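PDB 3SQZ: putative hydroxymethylglutaryl-CoA synthase from Streptococcus mutans, which binds coenzyme A and probably catalyses the condensation of acetyl-CoA with acetoacetyl-CoA to 3-hydroxy-3-methylglutaryl-CoA. Local coordinates for residues L323-Q328 against E360-N365; A389-D392 against N396-F399; S114-S119 against H415-G420. One frame throughout, in Å; residues are numbered along the deposited sequence. Where two conformers were deposited one is given.

Interaction 1 (L323-Q328 against E360-N365); sequences LLENSQ and EQLQTN
E325 and L362 face each other where the last turn of helix 315-326 meets the loop that leads from strand 346-354 to helix 366-371, in the C-terminal part of this thiolase-fold chain. The tight part is small and well defined. The E325 side chain, extended beyond CG, reaches across the L362 side chain at a slant, with E325 CG 3.7 Å from L362 CB. Its carboxylate then takes the backbone amide of the next residue, Q363 N to E325 OE2 at 2.8 Å with a nearly straight N-H...O angle of 171°. The amide comes in from above the carboxylate plane, 51° out of it. L362 also turns a methyl to the helix backbone: L362 CD1 is 3.4 Å from L324 O and 3.8 Å from L324 CB. L324 itself is buried, so the L362 methyl meets a residue that is itself packed on I202 and I336.

The looser side begins beyond Q363 CB. The backbone and CB of Q363 still belong to the contact, but the rest of its side chain leaves it, the amide running to K369 through OE1 and to E95 through NE2. Next along the loop, T364 is exposed on the solvent side.

Within the tight part E325 OE2 also lies 3.2 Å from Q363 O, two acceptors with no hydrogen between them. That unfavourable approach is probably offset at the same carboxylate, where OE1 forms a salt bridge with R366 NE and accepts from Y304 OH. Such surroundings should favour the ionised form of E325, so one glutamate holds the loop backbone and the start of helix 366-371 against the end of helix 315-326.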
loop_
_atom_site.group_PDB
_atom_site.type_symbol
_atom_site.label_atom_id
_atom_site.label_comp_id
_atom_site.label_asym_id
_atom_site.label_seq_id
_atom_site.Cartn_x
_atom_site.Cartn_y
_atom_site.Cartn_z
ATOM N N LEU A 323 9.380 -7.665 -3.037
ATOM C CA LEU A 323 10.601 -8.267 -2.522
ATOM C C LEU A 323 10.471 -9.782 -2.410
ATOM O O LEU A 323 11.323 -10.530 -2.890
ATOM C CB LEU A 323 10.912 -7.683 -1.148
ATOM C CG LEU A 323 12.023 -8.389 -0.370
ATOM C CD1 LEU A 323 13.392 -8.235 -1.062
ATOM C CD2 LEU A 323 12.071 -7.879 1.065
ATOM N N LEU A 324 9.410 -10.251 -1.764
ATOM C CA LEU A 324 9.289 -11.677 -1.502
ATOM C C LEU A 324 9.116 -12.480 -2.780
ATOM O O LEU A 324 9.593 -13.613 -2.873
ATOM C CB LEU A 324 8.124 -11.957 -0.554
ATOM C CG LEU A 324 8.240 -11.311 0.826
ATOM C CD1 LEU A 324 7.154 -11.860 1.734
ATOM C CD2 LEU A 324 9.625 -11.526 1.433
ATOM N N GLU A 325 8.437 -11.892 -3.762
ATOM C CA GLU A 325 8.159 -12.562 -5.026
ATOM C C GLU A 325 9.295 -12.449 -6.047
ATOM O O GLU A 325 9.299 -13.157 -7.050
ATOM C CB GLU A 325 6.827 -12.071 -5.612
ATOM C CG GLU A 325 5.655 -12.601 -4.807
ATOM C CD GLU A 325 4.273 -12.162 -5.268
ATOM O OE1 GLU A 325 4.143 -11.239 -6.108
ATOM O OE2 GLU A 325 3.295 -12.762 -4.768
ATOM N N ASN A 326 10.267 -11.582 -5.789
ATOM C CA ASN A 326 11.320 -11.326 -6.769
ATOM C C ASN A 326 12.755 -11.482 -6.292
ATOM O O ASN A 326 13.659 -11.606 -7.111
ATOM C CB ASN A 326 11.104 -9.974 -7.445
ATOM C CG ASN A 326 9.836 -9.958 -8.259
ATOM O OD1 ASN A 326 9.808 -10.442 -9.389
ATOM N ND2 ASN A 326 8.764 -9.445 -7.674
ATOM N N SER A 327 12.984 -11.504 -4.986
ATOM C CA SER A 327 14.333 -11.781 -4.506
ATOM C C SER A 327 14.711 -13.212 -4.820
ATOM O O SER A 327 13.896 -14.128 -4.664
ATOM C CB SER A 327 14.448 -11.568 -3.002
ATOM O OG SER A 327 15.714 -12.027 -2.546
ATOM N N GLN A 328 15.957 -13.408 -5.229
ATOM C CA GLN A 328 16.455 -14.748 -5.501
ATOM C C GLN A 328 17.299 -15.293 -4.355
ATOM O O GLN A 328 17.858 -16.389 -4.462
ATOM C CB GLN A 328 17.211 -14.777 -6.831
ATOM C CG GLN A 328 16.311 -14.424 -8.012
ATOM C CD GLN A 328 17.004 -14.560 -9.354
ATOM O OE1 GLN A 328 16.362 -14.829 -10.370
ATOM N NE2 GLN A 328 18.316 -14.373 -9.364
ATOM N N GLU A 360 5.199 -20.608 -0.872
ATOM C CA GLU A 360 3.949 -21.311 -1.171
ATOM C C GLU A 360 2.733 -20.396 -1.104
ATOM O O GLU A 360 1.673 -20.737 -1.628
ATOM C CB GLU A 360 3.741 -22.482 -0.198
ATOM C CG GLU A 360 4.845 -23.526 -0.212
ATOM C CD GLU A 360 4.718 -24.545 0.917
ATOM O OE1 GLU A 360 3.862 -24.364 1.810
ATOM O OE2 GLU A 360 5.482 -25.533 0.912
ATOM N N GLN A 361 2.873 -19.261 -0.427
ATOM C CA GLN A 361 1.755 -18.337 -0.267
ATOM C C GLN A 361 1.783 -17.218 -1.296
ATOM O O GLN A 361 0.896 -16.373 -1.307
ATOM C CB GLN A 361 1.746 -17.738 1.145
ATOM C CG GLN A 361 1.643 -18.752 2.269
ATOM C CD GLN A 361 0.564 -19.794 2.035
ATOM O OE1 GLN A 361 0.803 -20.988 2.220
ATOM N NE2 GLN A 361 -0.621 -19.357 1.622
ATOM N N LEU A 362 2.795 -17.214 -2.161
ATOM C CA LEU A 362 3.011 -16.103 -3.089
ATOM C C LEU A 362 2.498 -16.432 -4.482
ATOM O O LEU A 362 2.047 -17.548 -4.749
ATOM C CB LEU A 362 4.504 -15.756 -3.158
ATOM C CG LEU A 362 5.220 -15.461 -1.839
ATOM C CD1 LEU A 362 6.706 -15.199 -2.068
ATOM C CD2 LEU A 362 4.554 -14.295 -1.125
ATOM N N GLN A 363 2.563 -15.447 -5.370
ATOM C CA GLN A 363 2.240 -15.648 -6.780
ATOM C C GLN A 363 3.469 -15.385 -7.625
ATOM O O GLN A 363 4.314 -14.567 -7.255
ATOM C CB GLN A 363 1.085 -14.741 -7.212
ATOM C CG GLN A 363 -0.229 -15.060 -6.512
ATOM C CD GLN A 363 -1.368 -14.150 -6.928
ATOM O OE1 GLN A 363 -1.221 -13.326 -7.823
ATOM N NE2 GLN A 363 -2.512 -14.290 -6.267
ATOM N N THR A 364 3.567 -16.075 -8.754
ATOM C CA THR A 364 4.712 -15.933 -9.646
ATOM C C THR A 364 4.425 -15.115 -10.895
ATOM O O THR A 364 5.355 -14.711 -11.586
ATOM C CB THR A 364 5.252 -17.298 -10.097
ATOM O OG1 THR A 364 4.179 -18.053 -10.672
ATOM C CG2 THR A 364 5.860 -18.048 -8.924
ATOM N N ASN A 365 3.151 -14.889 -11.209
ATOM C CA ASN A 365 2.793 -14.223 -12.462
ATOM C C ASN A 365 2.189 -12.837 -12.262
ATOM O O ASN A 365 1.416 -12.367 -13.097
ATOM C CB ASN A 365 1.846 -15.096 -13.293
ATOM C CG ASN A 365 0.513 -15.310 -12.624
ATOM O OD1 ASN A 365 0.365 -15.098 -11.418
ATOM N ND2 ASN A 365 -0.473 -15.740 -13.401
#

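Interaction 2 (A389-D392 against N396-F399); sequences AQLD and NASF
This is a hairpin-like reversal of the chain at the surface, in which the 389-392 loop runs beside strand 397-398, an outermost strand of the small antiparallel sheet formed with 407-413 and 416-421. The two segments run in a roughly antiparallel sense, their directions 141° apart, and the chain turns back through three residues between D392 and N396. A397 is bonded through its backbone to I412, so strand 397-398 belongs to the sheet and only 389-392 lies outside it, along its edge.

At the turn the pairing is direct but irregular. D392 N donates to N396 O at 2.9 Å; in the other direction N396 N donates to a side chain, D392 OD2, also at 2.9 Å. D392 can receive it because its CG sits between the backbone N and the carbonyl carbon (chi1 70°), folding the carboxylate back over the turn. N396 N approaches from above the carboxylate plane, and K394 N shares the same oxygen. The amide of N396 stands steeply to the carboxylate, their planes 71° apart, and its ND2 adds just a weak bond to D392 OD1; the amide oxygen is engaged by E414 N.

L391 and A397 form the next pair, where L391 CA lies 3.3 Å from N396 O in a CA-H...O contact. Beyond it the backbones have spread, and two waters stand in for direct bonds: one joins Q390 N to S398 O, the other Q390 O to S398 N.

Apolar groups line the side that faces strand 407-413, where A389 and L391 touch I412 and F399 touches L409. L391 CD2 rests on A397 CB at 3.7 Å, and A389 CB meets the F399 ring at its edge, in the ring plane, 3.9 Å from F399 CE1.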
loop_
_atom_site.group_PDB
_atom_site.type_symbol
_atom_site.label_atom_id
_atom_site.label_comp_id
_atom_site.label_asym_id
_atom_site.label_seq_id
_atom_site.Cartn_x
_atom_site.Cartn_y
_atom_site.Cartn_z
ATOM N N ALA A 389 -18.962 11.917 -9.170
ATOM C CA ALA A 389 -20.365 11.532 -9.229
ATOM C C ALA A 389 -21.253 12.739 -9.482
ATOM O O ALA A 389 -21.048 13.806 -8.903
ATOM C CB ALA A 389 -20.779 10.829 -7.946
ATOM N N GLN A 390 -22.233 12.565 -10.360
ATOM C CA GLN A 390 -23.197 13.618 -10.638
ATOM C C GLN A 390 -24.520 13.286 -9.953
ATOM O O GLN A 390 -25.306 12.480 -10.450
ATOM C CB GLN A 390 -23.385 13.777 -12.148
ATOM C CG GLN A 390 -22.084 13.995 -12.911
ATOM C CD GLN A 390 -21.302 15.197 -12.405
ATOM O OE1 GLN A 390 -20.118 15.088 -12.073
ATOM N NE2 GLN A 390 -21.959 16.352 -12.350
ATOM N N LEU A 391 -24.756 13.905 -8.803
ATOM C CA LEU A 391 -25.920 13.579 -7.994
ATOM C C LEU A 391 -27.117 14.417 -8.394
ATOM O O LEU A 391 -26.987 15.615 -8.638
ATOM C CB LEU A 391 -25.620 13.815 -6.518
ATOM C CG LEU A 391 -24.568 12.888 -5.915
ATOM C CD1 LEU A 391 -24.038 13.460 -4.612
ATOM C CD2 LEU A 391 -25.136 11.495 -5.710
ATOM N N ASP A 392 -28.284 13.790 -8.463
ATOM C CA ASP A 392 -29.511 14.558 -8.634
ATOM C C ASP A 392 -29.962 15.086 -7.271
ATOM O O ASP A 392 -29.279 14.884 -6.269
ATOM C CB ASP A 392 -30.601 13.746 -9.348
ATOM C CG ASP A 392 -31.163 12.619 -8.502
ATOM O OD1 ASP A 392 -31.880 11.761 -9.068
ATOM O OD2 ASP A 392 -30.909 12.588 -7.282
ATOM N N ASN A 396 -29.146 10.663 -6.067
ATOM C CA ASN A 396 -28.931 9.531 -6.961
ATOM C C ASN A 396 -27.874 9.842 -8.007
ATOM O O ASN A 396 -27.857 10.935 -8.574
ATOM C CB ASN A 396 -30.236 9.150 -7.667
ATOM C CG ASN A 396 -31.312 8.715 -6.698
ATOM O OD1 ASN A 396 -31.064 7.915 -5.797
ATOM N ND2 ASN A 396 -32.516 9.254 -6.866
ATOM N N ALA A 397 -26.994 8.879 -8.264
ATOM C CA ALA A 397 -26.020 8.996 -9.343
ATOM C C ALA A 397 -25.861 7.659 -10.040
ATOM O O ALA A 397 -25.863 6.604 -9.396
ATOM C CB ALA A 397 -24.673 9.463 -8.808
ATOM N N SER A 398 -25.718 7.722 -11.359
ATOM C CA SER A 398 -25.443 6.538 -12.162
ATOM C C SER A 398 -24.063 6.643 -12.796
ATOM O O SER A 398 -23.526 7.743 -12.955
ATOM C CB SER A 398 -26.500 6.377 -13.252
ATOM O OG SER A 398 -26.501 7.502 -14.110
ATOM N N PHE A 399 -23.497 5.493 -13.154
ATOM C CA PHE A 399 -22.163 5.438 -13.732
ATOM C C PHE A 399 -22.142 4.554 -14.961
ATOM O O PHE A 399 -22.874 3.571 -15.043
ATOM C CB PHE A 399 -21.161 4.881 -12.720
ATOM C CG PHE A 399 -21.196 5.581 -11.400
ATOM C CD1 PHE A 399 -20.814 6.907 -11.304
ATOM C CD2 PHE A 399 -21.624 4.926 -10.252
ATOM C CE1 PHE A 399 -20.857 7.568 -10.090
ATOM C CE2 PHE A 399 -21.672 5.585 -9.036
ATOM C CZ PHE A 399 -21.290 6.909 -8.955
HETATM O O HOH W 1 -22.419 10.202 -11.911
HETATM O O HOH W 2 -25.664 10.466 -12.401
#

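Interaction 3 (S114-S119 against H415-G420); sequences SSVDQS and HQRIYG
V116 packs on R417 and Y419, bringing the loop after strand 105-111 of the large thiolase-fold sheet against strand 416-421, an outermost strand of the small three-stranded antiparallel sheet. No hydrogen bond spans the two segments. The loop follows directly on E113, the predicted proton donor/acceptor, whose side chain is about 11 Å from that of V116, so the contact lies near, but probably not in, the predicted active site. An Asx turn at D117 shapes the loop just beyond V116.

The apolar part rests on one residue. V116 points at the strand and crosses the R417 side chain at about a right angle; V116 CB is 3.5 Å from R417 NE, and V116 CG1 stands over one face of the guanidinium, displaced toward its rim. The other methyl, V116 CG2, lies 3.7 Å from Y419 OH. V85, at the start of helix 85-94, also touches V116.

The aromatic part is a single pair outside the segments' own contact: the Y419 ring is placed further by an edge-to-face contact with Y125.

The polar part belongs to the strand. D84 ties R417 and Y419 together from outside: its OD2 forms a salt bridge with R417 NH1 and a hydrogen bond with Y419 OH. The flat guanidinium is thus held from its edge while the valine lies across a face. R417 bends at its third torsion (chi3 75°), which turns its NE toward the tyrosine two residues on, and R417 NE donates to Y419 OH at 2.9 Å and 169°, just 3° out of the guanidinium plane.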
loop_
_atom_site.group_PDB
_atom_site.type_symbol
_atom_site.label_atom_id
_atom_site.label_comp_id
_atom_site.label_asym_id
_atom_site.label_seq_id
_atom_site.Cartn_x
_atom_site.Cartn_y
_atom_site.Cartn_z
ATOM N N SER A 114 -8.081 7.665 1.443
ATOM C CA SER A 114 -8.962 7.860 0.291
ATOM C C SER A 114 -10.401 7.500 0.658
ATOM O O SER A 114 -11.139 6.917 -0.142
ATOM C CB SER A 114 -8.503 6.967 -0.875
ATOM O OG SER A 114 -7.153 7.228 -1.233
ATOM N N SER A 115 -10.806 7.849 1.875
ATOM C CA SER A 115 -12.118 7.450 2.375
ATOM C C SER A 115 -13.268 8.003 1.551
ATOM O O SER A 115 -13.154 9.057 0.914
ATOM C CB SER A 115 -12.281 7.861 3.838
ATOM O OG SER A 115 -12.233 9.267 3.994
ATOM N N VAL A 116 -14.373 7.271 1.570
ATOM C CA VAL A 116 -15.568 7.653 0.827
ATOM C C VAL A 116 -16.734 8.047 1.742
ATOM O O VAL A 116 -17.807 8.389 1.248
ATOM C CB VAL A 116 -15.996 6.556 -0.184
ATOM C CG1 VAL A 116 -14.930 6.411 -1.254
ATOM C CG2 VAL A 116 -16.270 5.225 0.524
ATOM N N ASP A 117 -16.524 8.003 3.061
ATOM C CA ASP A 117 -17.476 8.554 4.024
ATOM C C ASP A 117 -16.684 9.134 5.169
ATOM O O ASP A 117 -15.573 8.679 5.442
ATOM C CB ASP A 117 -18.445 7.477 4.542
ATOM C CG ASP A 117 -19.743 8.076 5.077
ATOM O OD1 ASP A 117 -20.621 8.379 4.246
ATOM O OD2 ASP A 117 -19.881 8.244 6.321
ATOM N N GLN A 118 -17.268 10.115 5.849
ATOM C CA GLN A 118 -16.611 10.755 6.988
ATOM C C GLN A 118 -16.958 10.082 8.312
ATOM O O GLN A 118 -16.304 10.336 9.326
ATOM C CB GLN A 118 -16.958 12.240 7.028
ATOM C CG GLN A 118 -16.417 12.962 5.810
ATOM C CD GLN A 118 -14.927 12.742 5.673
ATOM O OE1 GLN A 118 -14.166 13.087 6.576
ATOM N NE2 GLN A 118 -14.500 12.143 4.564
ATOM N N SER A 119 -17.981 9.229 8.287
ATOM C CA SER A 119 -18.470 8.544 9.482
ATOM C C SER A 119 -18.327 7.027 9.345
ATOM O O SER A 119 -17.677 6.373 10.159
ATOM C CB SER A 119 -19.934 8.918 9.739
ATOM O OG SER A 119 -20.483 8.159 10.802
ATOM N N HIS A 415 -27.934 8.882 -1.761
ATOM C CA HIS A 415 -26.701 9.152 -1.024
ATOM C C HIS A 415 -25.973 7.924 -0.500
ATOM O O HIS A 415 -24.915 8.058 0.109
ATOM C CB HIS A 415 -26.921 10.180 0.096
ATOM C CG HIS A 415 -27.308 11.531 -0.415
ATOM N ND1 HIS A 415 -28.569 12.067 -0.257
ATOM C CD2 HIS A 415 -26.592 12.445 -1.110
ATOM C CE1 HIS A 415 -28.603 13.262 -0.821
ATOM N NE2 HIS A 415 -27.416 13.514 -1.344
ATOM N N GLN A 416 -26.526 6.737 -0.748
ATOM C CA GLN A 416 -25.878 5.489 -0.358
ATOM C C GLN A 416 -25.042 4.924 -1.508
ATOM O O GLN A 416 -25.563 4.666 -2.594
ATOM C CB GLN A 416 -26.911 4.430 0.014
ATOM C CG GLN A 416 -27.866 4.821 1.130
ATOM C CD GLN A 416 -28.766 3.665 1.559
ATOM O OE1 GLN A 416 -28.372 2.491 1.504
ATOM N NE2 GLN A 416 -29.969 3.990 1.991
ATOM N N ARG A 417 -23.761 4.683 -1.261
ATOM C CA ARG A 417 -22.904 4.038 -2.249
ATOM C C ARG A 417 -23.255 2.556 -2.311
ATOM O O ARG A 417 -23.178 1.852 -1.308
ATOM C CB ARG A 417 -21.435 4.248 -1.875
ATOM C CG ARG A 417 -21.015 5.704 -1.925
ATOM C CD ARG A 417 -19.601 5.942 -1.420
ATOM N NE ARG A 417 -18.559 5.513 -2.360
ATOM C CZ ARG A 417 -18.093 6.258 -3.365
ATOM N NH1 ARG A 417 -17.134 5.782 -4.145
ATOM N NH2 ARG A 417 -18.594 7.468 -3.600
ATOM N N ILE A 418 -23.663 2.091 -3.488
ATOM C CA ILE A 418 -24.136 0.723 -3.637
ATOM C C ILE A 418 -23.037 -0.121 -4.276
ATOM O O ILE A 418 -22.660 0.111 -5.428
ATOM C CB ILE A 418 -25.410 0.653 -4.502
ATOM C CG1 ILE A 418 -26.514 1.549 -3.915
ATOM C CG2 ILE A 418 -25.870 -0.796 -4.657
ATOM C CD1 ILE A 418 -26.923 1.197 -2.499
ATOM N N TYR A 419 -22.527 -1.084 -3.513
ATOM C CA TYR A 419 -21.463 -1.968 -3.970
ATOM C C TYR A 419 -22.005 -3.361 -4.230
ATOM O O TYR A 419 -22.926 -3.813 -3.554
ATOM C CB TYR A 419 -20.382 -2.078 -2.899
ATOM C CG TYR A 419 -19.670 -0.788 -2.606
ATOM C CD1 TYR A 419 -18.704 -0.298 -3.478
ATOM C CD2 TYR A 419 -19.961 -0.057 -1.457
ATOM C CE1 TYR A 419 -18.049 0.881 -3.221
ATOM C CE2 TYR A 419 -19.302 1.126 -1.181
ATOM C CZ TYR A 419 -18.350 1.591 -2.067
ATOM O OH TYR A 419 -17.698 2.768 -1.795
ATOM N N GLY A 420 -21.399 -4.069 -5.176
ATOM C CA GLY A 420 -21.780 -5.443 -5.409
ATOM C C GLY A 420 -20.712 -6.199 -6.159
ATOM O O GLY A 420 -19.758 -5.617 -6.679
#

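How the interactions relate
Interactions 2 and 3 are neighbours, their centres about 13 Å apart and their nearest atoms about 4 Å, without touching. They sit at the two outer strands of one small antiparallel sheet, 397-398 and 416-421, with 407-413 between them. Interaction 1 lies on the other side of the chain's centre, about 41 Å from interaction 2 and about 34 Å from interaction 3, centre to centre. Along the chain, interaction 3 joins a loop of the N-terminal family region to the last strand of the chain, and encloses the other two; interaction 1 closes before interaction 2 opens. The long closure brings the C-terminal sheet back onto the N-terminal part, whereas 1 and 2 are more local ties within the C-terminal region.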